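Local atomic coordinates of chitin oligosaccahride binding protein NagB1 (Paenibacillus sp. FPU-7, PDB entry 7EHP), a protein that binds short chitin oligosaccharides such as N,N'-diacetylchitobiose, probably outside the cell, as the solute-binding protein of a membrane transporter. Residues R362-L365 / E366-Q370; T378-Q381 / V382-M386. All blocks are in the same frame, centred on the assembly; numbering follows the deposited sequence.

Interaction 1. Residues R362-L365 / E366-Q370; sequences RETL and EMCMQ
The guanidinium of Arg362 offers its edge to the carboxylate of Glu366, one helical turn on, while Phe49 makes a cation-pi contact with the same arginine. Two nitrogens grip the acid side-on: Arg362 NE reaches Glu366 OE1 at 2.8 Å, and Arg362 NH2 reaches Glu366 OE2 at 3.0 Å. Both oxygens lie near the guanidinium plane, yet the two flat groups are turned 54° apart, and NE meets OE1 from above the carboxylate plane. The bends of the arginine chain at chi2 and chi3 (77°) bring NE and NH2 round to the acid. Glutamate suits the place because its chain, extended beyond CG, spans the turn.

On other sides of the helix, Met367 folds its CE against Glu363 CG at 3.7 Å, while Glu363 OE1 is bridged to Lys360. Leu365 CD1 lies alongside Met369 CG, 3.9 Å away, and both residues pack on Phe204. A leucine in place of Arg362 would probably leave the Glu366 carboxylate without its cationic mate and Phe49 without its cation. Since the Arg362 side chain lies about 6 Å from a bound N-acetylglucosamine, the pairing probably keeps a buried cation neutralised and fixed in rotation near the sugar.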
ATOM      1  N   ARG A 362      -5.937  -5.116  12.507  1.00 17.50           N
ATOM      2  CA  ARG A 362      -5.636  -3.922  11.723  1.00 13.93           C
ATOM      3  C   ARG A 362      -6.482  -2.737  12.178  1.00 15.13           C
ATOM      4  O   ARG A 362      -5.971  -1.630  12.351  1.00 15.52           O
ATOM      5  CB  ARG A 362      -5.890  -4.207  10.235  1.00 17.42           C
ATOM      6  CG  ARG A 362      -5.316  -3.147   9.282  1.00 16.01           C
ATOM      7  CD  ARG A 362      -6.304  -2.791   8.177  1.00 21.10           C
ATOM      8  NE  ARG A 362      -7.368  -1.908   8.641  1.00 24.65           N
ATOM      9  CZ  ARG A 362      -8.636  -2.277   8.793  1.00 20.89           C
ATOM     10  NH1 ARG A 362      -9.016  -3.517   8.512  1.00 20.12           N
ATOM     11  NH2 ARG A 362      -9.526  -1.394   9.204  1.00 20.46           N
ATOM     12  N   GLU A 363      -7.797  -2.947  12.321  1.00 17.90           N
ATOM     13  CA  GLU A 363      -8.682  -1.864  12.737  1.00 18.28           C
ATOM     14  C   GLU A 363      -8.289  -1.330  14.111  1.00 19.43           C
ATOM     15  O   GLU A 363      -8.278  -0.114  14.343  1.00 18.71           O
ATOM     16  CB  GLU A 363     -10.130  -2.357  12.750  1.00 21.25           C
ATOM     17  CG  GLU A 363     -11.111  -1.272  13.151  1.00 29.81           C
ATOM     18  CD  GLU A 363     -12.548  -1.767  13.286  1.00 34.15           C
ATOM     19  OE1 GLU A 363     -12.848  -2.502  14.248  1.00 33.81           O
ATOM     20  OE2 GLU A 363     -13.377  -1.407  12.426  1.00 42.29           O
ATOM     21  N   THR A 364      -7.940  -2.231  15.030  1.00 17.65           N
ATOM     22  CA  THR A 364      -7.555  -1.825  16.376  1.00 18.51           C
ATOM     23  C   THR A 364      -6.243  -1.049  16.367  1.00 16.86           C
ATOM     24  O   THR A 364      -6.096  -0.057  17.089  1.00 17.97           O
ATOM     25  CB  THR A 364      -7.462  -3.076  17.243  1.00 21.05           C
ATOM     26  OG1 THR A 364      -8.732  -3.747  17.192  1.00 16.52           O
ATOM     27  CG2 THR A 364      -7.051  -2.740  18.686  1.00 20.54           C
ATOM     28  N   LEU A 365      -5.281  -1.472  15.545  1.00 13.90           N
ATOM     29  CA  LEU A 365      -4.032  -0.729  15.451  1.00 15.76           C
ATOM     30  C   LEU A 365      -4.285   0.684  14.944  1.00 17.61           C
ATOM     31  O   LEU A 365      -3.714   1.645  15.474  1.00 17.48           O
ATOM     32  CB  LEU A 365      -3.037  -1.451  14.541  1.00 15.33           C
ATOM     33  CG  LEU A 365      -1.679  -0.770  14.458  1.00 17.49           C
ATOM     34  CD1 LEU A 365      -1.062  -0.699  15.880  1.00 14.80           C
ATOM     35  CD2 LEU A 365      -0.749  -1.495  13.489  1.00 14.14           C
ATOM     36  N   GLU A 366      -5.152   0.832  13.931  1.00 15.28           N
ATOM     37  CA  GLU A 366      -5.518   2.160  13.433  1.00 13.62           C
ATOM     38  C   GLU A 366      -6.065   3.037  14.552  1.00 18.09           C
ATOM     39  O   GLU A 366      -5.583   4.153  14.784  1.00 18.70           O
ATOM     40  CB  GLU A 366      -6.560   2.035  12.319  1.00 16.80           C
ATOM     41  CG  GLU A 366      -5.979   1.692  10.981  1.00 15.22           C
ATOM     42  CD  GLU A 366      -7.009   1.159  10.001  1.00 17.28           C
ATOM     43  OE1 GLU A 366      -6.615   0.821   8.868  1.00 19.23           O
ATOM     44  OE2 GLU A 366      -8.202   1.077  10.351  1.00 22.50           O
ATOM     45  N   MET A 367      -7.063   2.536  15.274  1.00 15.14           N
ATOM     46  CA  MET A 367      -7.679   3.351  16.313  1.00 19.52           C
ATOM     47  C   MET A 367      -6.700   3.640  17.443  1.00 17.47           C
ATOM     48  O   MET A 367      -6.669   4.754  17.966  1.00 16.75           O
ATOM     49  CB  MET A 367      -8.931   2.661  16.839  1.00 23.66           C
ATOM     50  CG  MET A 367      -9.866   2.173  15.727  1.00 24.13           C
ATOM     51  SD  MET A 367     -11.410   1.431  16.317  1.00 50.97           S
ATOM     52  CE  MET A 367     -10.896  -0.247  16.721  1.00 34.78           C
ATOM     53  N   CYS A 368      -5.891   2.648  17.822  1.00 20.47           N
ATOM     54  CA  CYS A 368      -4.897   2.850  18.873  1.00 16.70           C
ATOM     55  C   CYS A 368      -3.865   3.894  18.475  1.00 20.34           C
ATOM     56  O   CYS A 368      -3.464   4.715  19.303  1.00 16.87           O
ATOM     57  CB  CYS A 368      -4.211   1.533  19.213  1.00 18.47           C
ATOM     58  SG  CYS A 368      -5.213   0.509  20.293  1.00 20.62           S
ATOM     59  N   MET A 369      -3.424   3.891  17.215  1.00 19.85           N
ATOM     60  CA  MET A 369      -2.423   4.872  16.802  1.00 17.71           C
ATOM     61  C   MET A 369      -2.980   6.284  16.740  1.00 17.73           C
ATOM     62  O   MET A 369      -2.253   7.242  17.037  1.00 20.68           O
ATOM     63  CB  MET A 369      -1.811   4.480  15.465  1.00 17.07           C
ATOM     64  CG  MET A 369      -0.974   3.209  15.532  1.00 15.61           C
ATOM     65  SD  MET A 369       0.305   3.225  16.828  1.00 19.70           S
ATOM     66  CE  MET A 369       1.474   4.390  16.140  1.00 19.59           C
ATOM     67  N   GLN A 370      -4.251   6.447  16.388  1.00 17.06           N
ATOM     68  CA  GLN A 370      -4.822   7.791  16.445  1.00 18.38           C
ATOM     69  C   GLN A 370      -4.899   8.297  17.880  1.00 20.03           C
ATOM     70  O   GLN A 370      -4.660   9.483  18.138  1.00 18.93           O
ATOM     71  CB  GLN A 370      -6.187   7.807  15.773  1.00 14.90           C
ATOM     72  CG  GLN A 370      -6.032   7.759  14.264  1.00 21.35           C
ATOM     73  CD  GLN A 370      -7.322   7.463  13.571  1.00 22.19           C
ATOM     74  OE1 GLN A 370      -8.216   6.870  14.161  1.00 20.90           O
ATOM     75  NE2 GLN A 370      -7.439   7.878  12.319  1.00 24.06           N
TER

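Interaction 2. Residues T378-Q381 / V382-M386; sequences TVEQ and VLDKM
Val382 N donates to Thr378 O over 3.0 Å, the first of the i to i+4 backbone bonds of helix 379-396 to span this contact. Just before it, Thr378 and Gln381 form a capping box, with Thr378 as the N-cap: Thr378 N donates to Gln381 OE1 at 2.8 Å, and Gln381 N answers with a bond of 3.2 Å to Thr378 OG1, almost straight at 168°. Threonine suits this position because its hydroxyl, at chi1 70°, turns back to a backbone N-H of the first turn; glutamine has the length to bring its amide oxygen round to the threonine nitrogen.

On the inner side of the helix, Val379 CG1 and Leu383 CD1 lie side by side 3.9 Å apart. Branched apolar residues suit a side that meets helix 198-213, where Leu383 packs on Ala201 and Phe204. Val382 sets CG2 3.4 Å from Thr378 O and also reaches Phe204.

Glu380 and Asp384 run alongside one another on the exposed side, their carboxylate planes 73° apart and Glu380 OE2 4.4 Å from Asp384 OD2. These like charges would be expected to repel mildly, a cost that solvent probably reduces. Glu380, in the first turn, is probably favoured by the positive end of the helix dipole, Asp384 less so; the capping box and Glu380 together probably favour the helix starting here.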
ATOM      1  N   THR A 378      -0.747   5.851  25.936  1.00 16.18           N
ATOM      2  CA  THR A 378       0.685   5.602  25.936  1.00 18.62           C
ATOM      3  C   THR A 378       1.004   4.394  25.056  1.00 20.00           C
ATOM      4  O   THR A 378       0.120   3.619  24.676  1.00 15.25           O
ATOM      5  CB  THR A 378       1.206   5.378  27.362  1.00 21.49           C
ATOM      6  OG1 THR A 378       0.738   4.117  27.861  1.00 18.29           O
ATOM      7  CG2 THR A 378       0.719   6.499  28.288  1.00 20.09           C
ATOM      8  N   VAL A 379       2.288   4.262  24.705  1.00 21.48           N
ATOM      9  CA  VAL A 379       2.742   3.072  23.987  1.00 21.97           C
ATOM     10  C   VAL A 379       2.344   1.812  24.740  1.00 19.26           C
ATOM     11  O   VAL A 379       1.881   0.835  24.138  1.00 20.70           O
ATOM     12  CB  VAL A 379       4.264   3.138  23.744  1.00 19.54           C
ATOM     13  CG1 VAL A 379       4.807   1.774  23.370  1.00 21.27           C
ATOM     14  CG2 VAL A 379       4.573   4.140  22.647  1.00 19.53           C
ATOM     15  N   GLU A 380       2.503   1.815  26.068  1.00 20.03           N
ATOM     16  CA  GLU A 380       2.143   0.647  26.880  1.00 19.22           C
ATOM     17  C   GLU A 380       0.683   0.268  26.691  1.00 21.04           C
ATOM     18  O   GLU A 380       0.351  -0.915  26.525  1.00 17.24           O
ATOM     19  CB  GLU A 380       2.413   0.923  28.372  1.00 23.61           C
ATOM     20  CG  GLU A 380       1.995  -0.235  29.285  1.00 22.81           C
ATOM     21  CD  GLU A 380       2.541  -0.110  30.723  1.00 29.09           C
ATOM     22  OE1 GLU A 380       3.140   0.925  31.070  1.00 25.07           O
ATOM     23  OE2 GLU A 380       2.389  -1.066  31.503  1.00 31.31           O
ATOM     24  N   GLN A 381      -0.210   1.259  26.771  1.00 15.82           N
ATOM     25  CA  GLN A 381      -1.630   0.997  26.561  1.00 18.65           C
ATOM     26  C   GLN A 381      -1.888   0.455  25.158  1.00 21.01           C
ATOM     27  O   GLN A 381      -2.691  -0.464  24.979  1.00 21.66           O
ATOM     28  CB  GLN A 381      -2.433   2.272  26.796  1.00 14.16           C
ATOM     29  CG  GLN A 381      -2.340   2.815  28.248  1.00 17.32           C
ATOM     30  CD  GLN A 381      -3.036   4.153  28.412  1.00 22.79           C
ATOM     31  OE1 GLN A 381      -2.819   5.071  27.632  1.00 18.76           O
ATOM     32  NE2 GLN A 381      -3.878   4.267  29.433  1.00 27.82           N
ATOM     33  N   VAL A 382      -1.213   1.012  24.153  1.00 20.76           N
ATOM     34  CA  VAL A 382      -1.410   0.544  22.783  1.00 21.68           C
ATOM     35  C   VAL A 382      -1.108  -0.950  22.674  1.00 16.36           C
ATOM     36  O   VAL A 382      -1.956  -1.743  22.241  1.00 16.23           O
ATOM     37  CB  VAL A 382      -0.554   1.371  21.809  1.00 19.93           C
ATOM     38  CG1 VAL A 382      -0.501   0.676  20.437  1.00 14.03           C
ATOM     39  CG2 VAL A 382      -1.133   2.775  21.677  1.00 16.56           C
ATOM     40  N   LEU A 383       0.095  -1.358  23.099  1.00 16.25           N
ATOM     41  CA  LEU A 383       0.521  -2.744  22.917  1.00 17.21           C
ATOM     42  C   LEU A 383      -0.299  -3.708  23.772  1.00 20.34           C
ATOM     43  O   LEU A 383      -0.643  -4.807  23.321  1.00 19.19           O
ATOM     44  CB  LEU A 383       2.017  -2.854  23.214  1.00 14.50           C
ATOM     45  CG  LEU A 383       2.800  -1.921  22.290  1.00 17.74           C
ATOM     46  CD1 LEU A 383       4.240  -1.959  22.610  1.00 17.32           C
ATOM     47  CD2 LEU A 383       2.611  -2.327  20.822  1.00 21.39           C
ATOM     48  N   ASP A 384      -0.635  -3.310  25.002  1.00 17.43           N
ATOM     49  CA  ASP A 384      -1.548  -4.106  25.824  1.00 17.67           C
ATOM     50  C   ASP A 384      -2.838  -4.416  25.069  1.00 21.58           C
ATOM     51  O   ASP A 384      -3.310  -5.560  25.047  1.00 17.52           O
ATOM     52  CB  ASP A 384      -1.877  -3.345  27.108  1.00 18.16           C
ATOM     53  CG  ASP A 384      -0.790  -3.440  28.155  1.00 22.18           C
ATOM     54  OD1 ASP A 384       0.175  -4.211  27.975  1.00 22.96           O
ATOM     55  OD2 ASP A 384      -0.902  -2.706  29.155  1.00 22.76           O
ATOM     56  N   LYS A 385      -3.433  -3.387  24.458  1.00 18.44           N
ATOM     57  CA  LYS A 385      -4.682  -3.570  23.729  1.00 18.00           C
ATOM     58  C   LYS A 385      -4.463  -4.362  22.441  1.00 21.52           C
ATOM     59  O   LYS A 385      -5.265  -5.246  22.100  1.00 21.35           O
ATOM     60  CB  LYS A 385      -5.297  -2.203  23.442  1.00 19.24           C
ATOM     61  CG  LYS A 385      -6.534  -2.241  22.582  1.00 22.13           C
ATOM     62  CD  LYS A 385      -7.697  -2.912  23.301  1.00 24.50           C
ATOM     63  CE  LYS A 385      -9.007  -2.663  22.540  1.00 25.49           C
ATOM     64  NZ  LYS A 385     -10.123  -3.534  22.996  1.00 26.84           N
ATOM     65  N   MET A 386      -3.377  -4.070  21.715  1.00 22.15           N
ATOM     66  CA  MET A 386      -3.068  -4.843  20.515  1.00 18.20           C
ATOM     67  C   MET A 386      -2.939  -6.320  20.832  1.00 20.01           C
ATOM     68  O   MET A 386      -3.438  -7.170  20.083  1.00 19.68           O
ATOM     69  CB  MET A 386      -1.784  -4.335  19.853  1.00 14.11           C
ATOM     70  CG  MET A 386      -1.952  -2.977  19.202  1.00 15.67           C
ATOM     71  SD  MET A 386      -3.300  -3.060  18.010  1.00 20.90           S
ATOM     72  CE  MET A 386      -2.700  -4.377  16.945  1.00 20.11           C
TER

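In the fold
Interactions 1 and 2 lie in series on the last two helices of the chain, 359-373 and 379-396, with their centres about 10 Å apart. The helices pack directly: Met386 SD approaches Leu365 N at 3.5 Å and Thr364 CG2 at 3.8 Å, while the CG of Lys385 rests 3.8 Å from Cys368 SG. Both also lean on helix 198-213, where Phe204 touches Leu365 and Met369 of the first and Val382 and Leu383 of the second. Interaction 1 is more buried and nearer the bound sugar; interaction 2 lies farther from the chain's centre. The C-terminal helix thus backs the one that carries Arg362 toward the ligand pocket.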